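Local structure of bromo domain containing protein (Cryptosporidium parvum, 5U9N) at residues Arg10-Cys13 / Leu14-Asn18; Pro96-Phe99 / Glu100-Lys104; Leu131-Phe134 / Asn135-Asn139. The protein probably recognises acetylated lysine through its bromodomains, of which the second is the part described here, bound to the inhibitor bromosporine. All blocks are in the same frame, centred on the assembly; numbering follows the deposited sequence.

All three contacts are turns within single helices of the left-handed four-helix bundle that defines a bromodomain. Contact 1 lies on helix 9-20, contact 2 at the start of helix 96-113 and contact 3 toward the end of helix 122-139, and they follow one another in that order along the chain. Their centres are each about 12 Å apart, and every pair touches: Phe-99 reaches Cys-13 and Leu-17, Ile-16 packs on Phe-134 and Trp-138, and Trp-138 meets Pro-96, Phe-99 and Glu-100. Together they build one part of the bundle core, with the side chains of Val-103 and Leu-131 about 12 Å from bromosporine.

Contact 1: Arg10-Cys13 / Leu14-Asn18; sequences RNEC and LRILN. With SO4 (sulfate ion), chain D.
OE2 of Glu-12 is gripped twice: by NH2 of Arg-15, one turn further along helix 9-20, and by the hydroxyl of Ser-141. The arginine bond is short and nearly straight, 2.8 Å from NH2 to OE2 with 173° at the hydrogen, and it meets the oxygen on its syn side, somewhat out of the carboxylate plane. A second, longer bond of the salt bridge runs from Arg-15 NE to Glu-12 OE1 at 3.2 Å, reaching the oxygen from above the carboxylate plane. Arg-15 therefore holds the acid side-on, one nitrogen to each oxygen, with the two flat groups turned 39° against each other. Both chains leave the backbone anti to N, and each then bends once, Glu-12 at chi2 and Arg-15 at chi3, which lays them side by side. Ile-16 rests CD1 against the same carboxylate, 3.9 Å from OE2, while its CG2 packs on Phe-134 of helix 122-139. Cys-13 turns to Trp-138 and Leu-64, so this side of the helix enters the bundle core. At the other end Arg-10 stretches away, extended from CG to NE, and offers the edge of its guanidinium to a sulfate probably taken up from the crystallisation liquor: NH2 lies 2.8 Å from O1 of the ion, and NE adds a weak bond to that oxygen. With a buried carboxylate held by both a guanidinium and a hydroxyl, Glu-12 is probably kept ionised, and its hydrogen bond with Ser-141 joins helix 9-20 to the linker before helix 143-148.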
# COMPACT_ATOMS: atom_id res chain seq x y z
N ARG A 10 -0.96 14.27 -6.60
CA ARG A 10 -0.58 12.92 -7.02
C ARG A 10 0.92 12.68 -6.82
O ARG A 10 1.31 11.58 -6.46
CB ARG A 10 -0.95 12.69 -8.48
CG ARG A 10 -2.44 12.57 -8.72
CD ARG A 10 -2.78 12.72 -10.18
NE ARG A 10 -4.23 12.80 -10.40
CZ ARG A 10 -5.04 11.75 -10.51
NH1 ARG A 10 -4.55 10.52 -10.45
NH2 ARG A 10 -6.34 11.93 -10.70
N ASN A 11 1.76 13.70 -7.08
CA ASN A 11 3.20 13.59 -6.84
C ASN A 11 3.48 13.53 -5.34
O ASN A 11 4.40 12.83 -4.91
CB ASN A 11 3.97 14.75 -7.50
CG ASN A 11 4.07 14.65 -9.01
OD1 ASN A 11 4.19 13.56 -9.58
ND2 ASN A 11 4.13 15.79 -9.69
N GLU A 12 2.65 14.22 -4.53
CA GLU A 12 2.74 14.17 -3.06
C GLU A 12 2.39 12.74 -2.58
O GLU A 12 3.02 12.23 -1.64
CB GLU A 12 1.80 15.23 -2.44
CG GLU A 12 1.78 15.27 -0.91
CD GLU A 12 3.10 15.57 -0.23
OE1 GLU A 12 4.02 16.11 -0.89
OE2 GLU A 12 3.23 15.23 0.97
N CYS A 13 1.46 12.06 -3.28
CA CYS A 13 1.12 10.65 -3.00
C CYS A 13 2.28 9.74 -3.40
O CYS A 13 2.61 8.81 -2.68
CB CYS A 13 -0.16 10.25 -3.74
SG CYS A 13 -1.66 10.97 -3.05
N LEU A 14 2.88 10.00 -4.57
CA LEU A 14 4.00 9.20 -5.05
C LEU A 14 5.23 9.37 -4.14
O LEU A 14 5.93 8.39 -3.85
CB LEU A 14 4.33 9.58 -6.48
CG LEU A 14 5.49 8.82 -7.09
CD1 LEU A 14 5.17 7.34 -7.22
CD2 LEU A 14 5.88 9.45 -8.42
N ARG A 15 5.49 10.61 -3.68
CA ARG A 15 6.58 10.89 -2.73
C ARG A 15 6.43 9.99 -1.49
O ARG A 15 7.39 9.34 -1.09
CB ARG A 15 6.55 12.37 -2.31
CG ARG A 15 7.72 12.79 -1.43
CD ARG A 15 7.56 14.22 -0.90
NE ARG A 15 6.46 14.35 0.08
CZ ARG A 15 6.53 14.01 1.37
NH1 ARG A 15 7.65 13.49 1.86
NH2 ARG A 15 5.49 14.17 2.16
N ILE A 16 5.22 9.96 -0.90
CA ILE A 16 4.96 9.17 0.30
C ILE A 16 5.07 7.66 0.01
O ILE A 16 5.66 6.93 0.80
CB ILE A 16 3.59 9.54 0.91
CG1 ILE A 16 3.67 10.94 1.54
CG2 ILE A 16 3.13 8.47 1.95
CD1 ILE A 16 2.35 11.53 1.93
N LEU A 17 4.54 7.21 -1.13
CA LEU A 17 4.66 5.82 -1.57
C LEU A 17 6.14 5.41 -1.67
O LEU A 17 6.51 4.34 -1.19
CB LEU A 17 3.98 5.65 -2.94
CG LEU A 17 3.72 4.21 -3.39
CD1 LEU A 17 2.53 3.63 -2.67
CD2 LEU A 17 3.49 4.16 -4.89
N ASN A 18 6.97 6.28 -2.26
CA ASN A 18 8.40 6.03 -2.39
C ASN A 18 9.11 5.98 -1.03
O ASN A 18 10.12 5.30 -0.91
CB ASN A 18 9.07 7.11 -3.27
CG ASN A 18 8.90 6.88 -4.75
OD1 ASN A 18 8.55 5.78 -5.21
ND2 ASN A 18 9.21 7.89 -5.55
S SO4 D . -6.88 15.93 -10.85
O1 SO4 D . -7.12 14.58 -10.33
O2 SO4 D . -7.53 16.90 -9.97
O3 SO4 D . -7.44 16.03 -12.19
O4 SO4 D . -5.44 16.19 -10.89

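Contact 2: Pro96-Phe99 / Glu100-Lys104; sequences PHEF and ERLVK
The first turns of helix 96-113, one of the four helices of the bromodomain bundle, set several side-chain pairs at the i to i+4 spacing, some apolar and one charged. On the inner side Val-103 sets CG2 over one face of the Phe-99 ring, 3.8 Å from the ring centroid and displaced toward the rim; the closest ring atom is CZ, at 3.5 Å from CG2. This CH-pi contact is possible because CG2 of Val-103 stands beside its own backbone N, facing back along the helix, while the phenylalanine ring swings anti to N (chi1 178°). Ile-60 of helix 57-65 touches both residues. Leu-102 extends alongside Glu-98, with CD1 4.1 Å from the CG of that glutamate. On the flank that faces helix 122-139, Glu-100 and Lys-104 form a salt bridge, NZ to OE2 3.1 Å, made to the anti lone pair of the carboxylate; the other oxygen, OE1, takes a weak hydrogen bond from the indole of Trp-138. Glu-98 and Arg-101 are only loosely associated, OE1 to NH1 4.2 Å, and NH2 of Arg-101 forms a salt bridge with Glu-53. The amides of Glu-100, Arg-101, Leu-102 and Val-103 each donate to the carbonyl four residues earlier. The lysine, with a weak contribution from the indole N-H, probably helps to stabilise the charge of Glu-100 and orient its carboxylate.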
# COMPACT_ATOMS: atom_id res chain seq x y z
N PRO A 96 -7.09 12.00 -3.00
CA PRO A 96 -6.23 11.47 -1.93
C PRO A 96 -6.96 10.49 -1.01
O PRO A 96 -6.32 9.67 -0.36
CB PRO A 96 -5.82 12.75 -1.15
CG PRO A 96 -6.09 13.86 -2.05
CD PRO A 96 -7.26 13.47 -2.87
N HIS A 97 -8.28 10.55 -0.97
CA HIS A 97 -9.10 9.68 -0.11
C HIS A 97 -9.06 8.25 -0.64
O HIS A 97 -8.93 7.32 0.14
CB HIS A 97 -10.55 10.21 -0.03
CG HIS A 97 -10.64 11.64 0.38
ND1 HIS A 97 -10.89 11.99 1.69
CD2 HIS A 97 -10.50 12.77 -0.35
CE1 HIS A 97 -10.90 13.31 1.71
NE2 HIS A 97 -10.65 13.82 0.50
N GLU A 98 -9.13 8.08 -1.97
CA GLU A 98 -8.99 6.75 -2.57
C GLU A 98 -7.53 6.24 -2.41
O GLU A 98 -7.32 5.06 -2.17
CB GLU A 98 -9.41 6.74 -4.06
CG GLU A 98 -9.08 5.42 -4.75
CD GLU A 98 -9.92 5.07 -5.95
OE1 GLU A 98 -10.15 3.86 -6.17
OE2 GLU A 98 -10.29 5.99 -6.71
N PHE A 99 -6.52 7.12 -2.58
CA PHE A 99 -5.14 6.72 -2.40
C PHE A 99 -4.94 6.20 -0.98
O PHE A 99 -4.32 5.14 -0.79
CB PHE A 99 -4.17 7.89 -2.68
CG PHE A 99 -2.72 7.54 -2.45
CD1 PHE A 99 -1.98 6.89 -3.43
CD2 PHE A 99 -2.11 7.79 -1.24
CE1 PHE A 99 -0.66 6.52 -3.20
CE2 PHE A 99 -0.77 7.48 -1.04
CZ PHE A 99 -0.07 6.82 -2.01
N GLU A 100 -5.46 6.94 0.02
CA GLU A 100 -5.36 6.51 1.42
C GLU A 100 -5.97 5.11 1.62
O GLU A 100 -5.36 4.25 2.25
CB GLU A 100 -6.05 7.51 2.34
CG GLU A 100 -5.79 7.25 3.82
CD GLU A 100 -6.61 8.10 4.77
OE1 GLU A 100 -7.02 9.22 4.38
OE2 GLU A 100 -6.80 7.66 5.93
N ARG A 101 -7.17 4.91 1.10
CA ARG A 101 -7.84 3.61 1.17
C ARG A 101 -6.97 2.47 0.60
O ARG A 101 -6.84 1.41 1.21
CB ARG A 101 -9.16 3.66 0.41
CG ARG A 101 -9.99 2.40 0.59
CD ARG A 101 -11.33 2.50 -0.10
NE ARG A 101 -11.23 2.24 -1.52
CZ ARG A 101 -11.02 1.03 -2.06
NH1 ARG A 101 -10.95 0.89 -3.38
NH2 ARG A 101 -10.85 -0.03 -1.28
N LEU A 102 -6.41 2.68 -0.60
CA LEU A 102 -5.68 1.64 -1.31
C LEU A 102 -4.39 1.29 -0.57
O LEU A 102 -4.07 0.11 -0.44
CB LEU A 102 -5.38 2.09 -2.75
CG LEU A 102 -6.59 2.08 -3.74
CD1 LEU A 102 -6.15 2.59 -5.15
CD2 LEU A 102 -7.21 0.67 -3.88
N VAL A 103 -3.66 2.28 -0.08
CA VAL A 103 -2.43 2.01 0.67
C VAL A 103 -2.76 1.23 1.96
O VAL A 103 -2.09 0.25 2.25
CB VAL A 103 -1.64 3.30 0.97
CG1 VAL A 103 -0.54 3.03 1.98
CG2 VAL A 103 -1.06 3.89 -0.31
N LYS A 104 -3.78 1.65 2.70
CA LYS A 104 -4.15 0.99 3.95
C LYS A 104 -4.72 -0.40 3.70
O LYS A 104 -4.55 -1.28 4.54
CB LYS A 104 -5.12 1.82 4.74
CG LYS A 104 -4.48 3.05 5.32
CD LYS A 104 -5.46 3.80 6.19
CE LYS A 104 -4.79 4.74 7.14
NZ LYS A 104 -5.79 5.55 7.91

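Contact 3: Leu131-Phe134 / Asn135-Asn139; sequences LNKF and NNLWN
Phe-134 and Trp-138, four residues apart, run side by side and point the same way, yet their rings do not lie flat on one another: the phenyl and the five-membered ring of the indole are inclined at 34°, with centroids 4.8 Å apart. The phenyl tilts so that its far end does the touching. CZ of Phe-134 sits over one face of the indole, displaced toward the rim, 3.5 Å from CD2 of Trp-138; Phe-134 CE1 comes close to Trp-138 CE3. In return the tryptophan lays its CB over the face of the phenyl, 4.2 Å from the centroid, as a CH-pi contact. Both rings are thrown anti to their backbone nitrogens (chi1 -159° for Trp-138), toward the inside of the four-helix bundle. There, helix 122-139 packs against helix 9-20, and meets helix 96-113 through Val-103 against Phe-134; Phe-144 meets the indole at a steep angle. The polar side of the helix works differently. Asn-136 folds back on the turn before it, and its ND2 donates to Asn-132 O at 2.9 Å, almost straight (172°) and in the plane of its own amide. The same oxygen also receives Asn-136 N at 3.2 Å, the two donors arriving from opposite faces of the carbonyl plane. A water bridges the amides of Asn-132 and Asn-135, donating to OD1 of Asn-132 (2.7 Å) and accepting from ND2 of Asn-135 (2.8 Å); that ND2 also lies near CG and CD1 of Leu-131, whose side chain packs on Phe-107 and Met-111.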
# COMPACT_ATOMS: atom_id res chain seq x y z
N LEU A 131 2.18 0.68 8.06
CA LEU A 131 0.93 1.40 8.31
C LEU A 131 1.18 2.55 9.29
O LEU A 131 0.62 3.63 9.13
CB LEU A 131 -0.13 0.45 8.87
CG LEU A 131 -1.42 1.12 9.38
CD1 LEU A 131 -2.18 1.76 8.25
CD2 LEU A 131 -2.30 0.14 10.09
N ASN A 132 1.98 2.29 10.32
CA ASN A 132 2.32 3.31 11.30
C ASN A 132 3.17 4.41 10.65
O ASN A 132 2.91 5.59 10.87
CB ASN A 132 3.06 2.69 12.48
CG ASN A 132 2.19 1.82 13.37
OD1 ASN A 132 1.03 1.51 13.04
ND2 ASN A 132 2.74 1.38 14.49
N LYS A 133 4.15 4.03 9.81
CA LYS A 133 4.95 4.99 9.06
C LYS A 133 4.05 5.77 8.09
O LYS A 133 4.23 6.97 7.95
CB LYS A 133 6.07 4.27 8.29
CG LYS A 133 7.00 5.22 7.47
CD LYS A 133 7.87 6.10 8.36
CE LYS A 133 8.84 6.93 7.53
NZ LYS A 133 9.76 7.75 8.38
N PHE A 134 3.11 5.10 7.41
CA PHE A 134 2.20 5.78 6.48
C PHE A 134 1.37 6.84 7.21
O PHE A 134 1.23 7.95 6.70
CB PHE A 134 1.27 4.80 5.77
CG PHE A 134 0.34 5.49 4.78
CD1 PHE A 134 0.84 6.30 3.77
CD2 PHE A 134 -1.04 5.46 4.97
CE1 PHE A 134 -0.01 7.02 2.94
CE2 PHE A 134 -1.89 6.15 4.11
CZ PHE A 134 -1.37 6.93 3.10
N ASN A 135 0.80 6.49 8.37
CA ASN A 135 -0.03 7.43 9.13
C ASN A 135 0.73 8.65 9.52
O ASN A 135 0.19 9.74 9.49
CB ASN A 135 -0.61 6.77 10.38
CG ASN A 135 -1.76 5.85 10.10
OD1 ASN A 135 -2.62 6.14 9.26
ND2 ASN A 135 -1.88 4.79 10.86
N ASN A 136 1.99 8.49 9.91
CA ASN A 136 2.81 9.61 10.33
C ASN A 136 3.15 10.53 9.14
O ASN A 136 3.17 11.75 9.31
CB ASN A 136 4.09 9.12 11.01
CG ASN A 136 3.87 8.87 12.49
OD1 ASN A 136 3.98 9.78 13.32
ND2 ASN A 136 3.42 7.66 12.83
N LEU A 137 3.42 9.96 7.95
CA LEU A 137 3.70 10.75 6.75
C LEU A 137 2.43 11.45 6.28
O LEU A 137 2.45 12.64 5.96
CB LEU A 137 4.24 9.85 5.62
CG LEU A 137 5.59 9.18 5.88
CD1 LEU A 137 5.99 8.34 4.72
CD2 LEU A 137 6.66 10.21 6.18
N TRP A 138 1.34 10.69 6.21
CA TRP A 138 0.05 11.19 5.74
C TRP A 138 -0.49 12.32 6.62
O TRP A 138 -0.96 13.33 6.10
CB TRP A 138 -0.96 10.03 5.72
CG TRP A 138 -2.14 10.26 4.84
CD1 TRP A 138 -3.45 10.21 5.20
CD2 TRP A 138 -2.12 10.38 3.42
NE1 TRP A 138 -4.25 10.34 4.09
CE2 TRP A 138 -3.46 10.41 2.98
CE3 TRP A 138 -1.10 10.52 2.47
CZ2 TRP A 138 -3.81 10.64 1.65
CZ3 TRP A 138 -1.45 10.66 1.14
CH2 TRP A 138 -2.79 10.73 0.75
N ASN A 139 -0.42 12.16 7.95
CA ASN A 139 -0.94 13.16 8.89
C ASN A 139 -0.20 14.51 8.84
O ASN A 139 -0.78 15.51 9.23
CB ASN A 139 -0.88 12.63 10.32
CG ASN A 139 -1.86 11.53 10.60
OD1 ASN A 139 -2.75 11.23 9.80
ND2 ASN A 139 -1.68 10.87 11.74
O HOH W 1 -0.67 3.61 13.11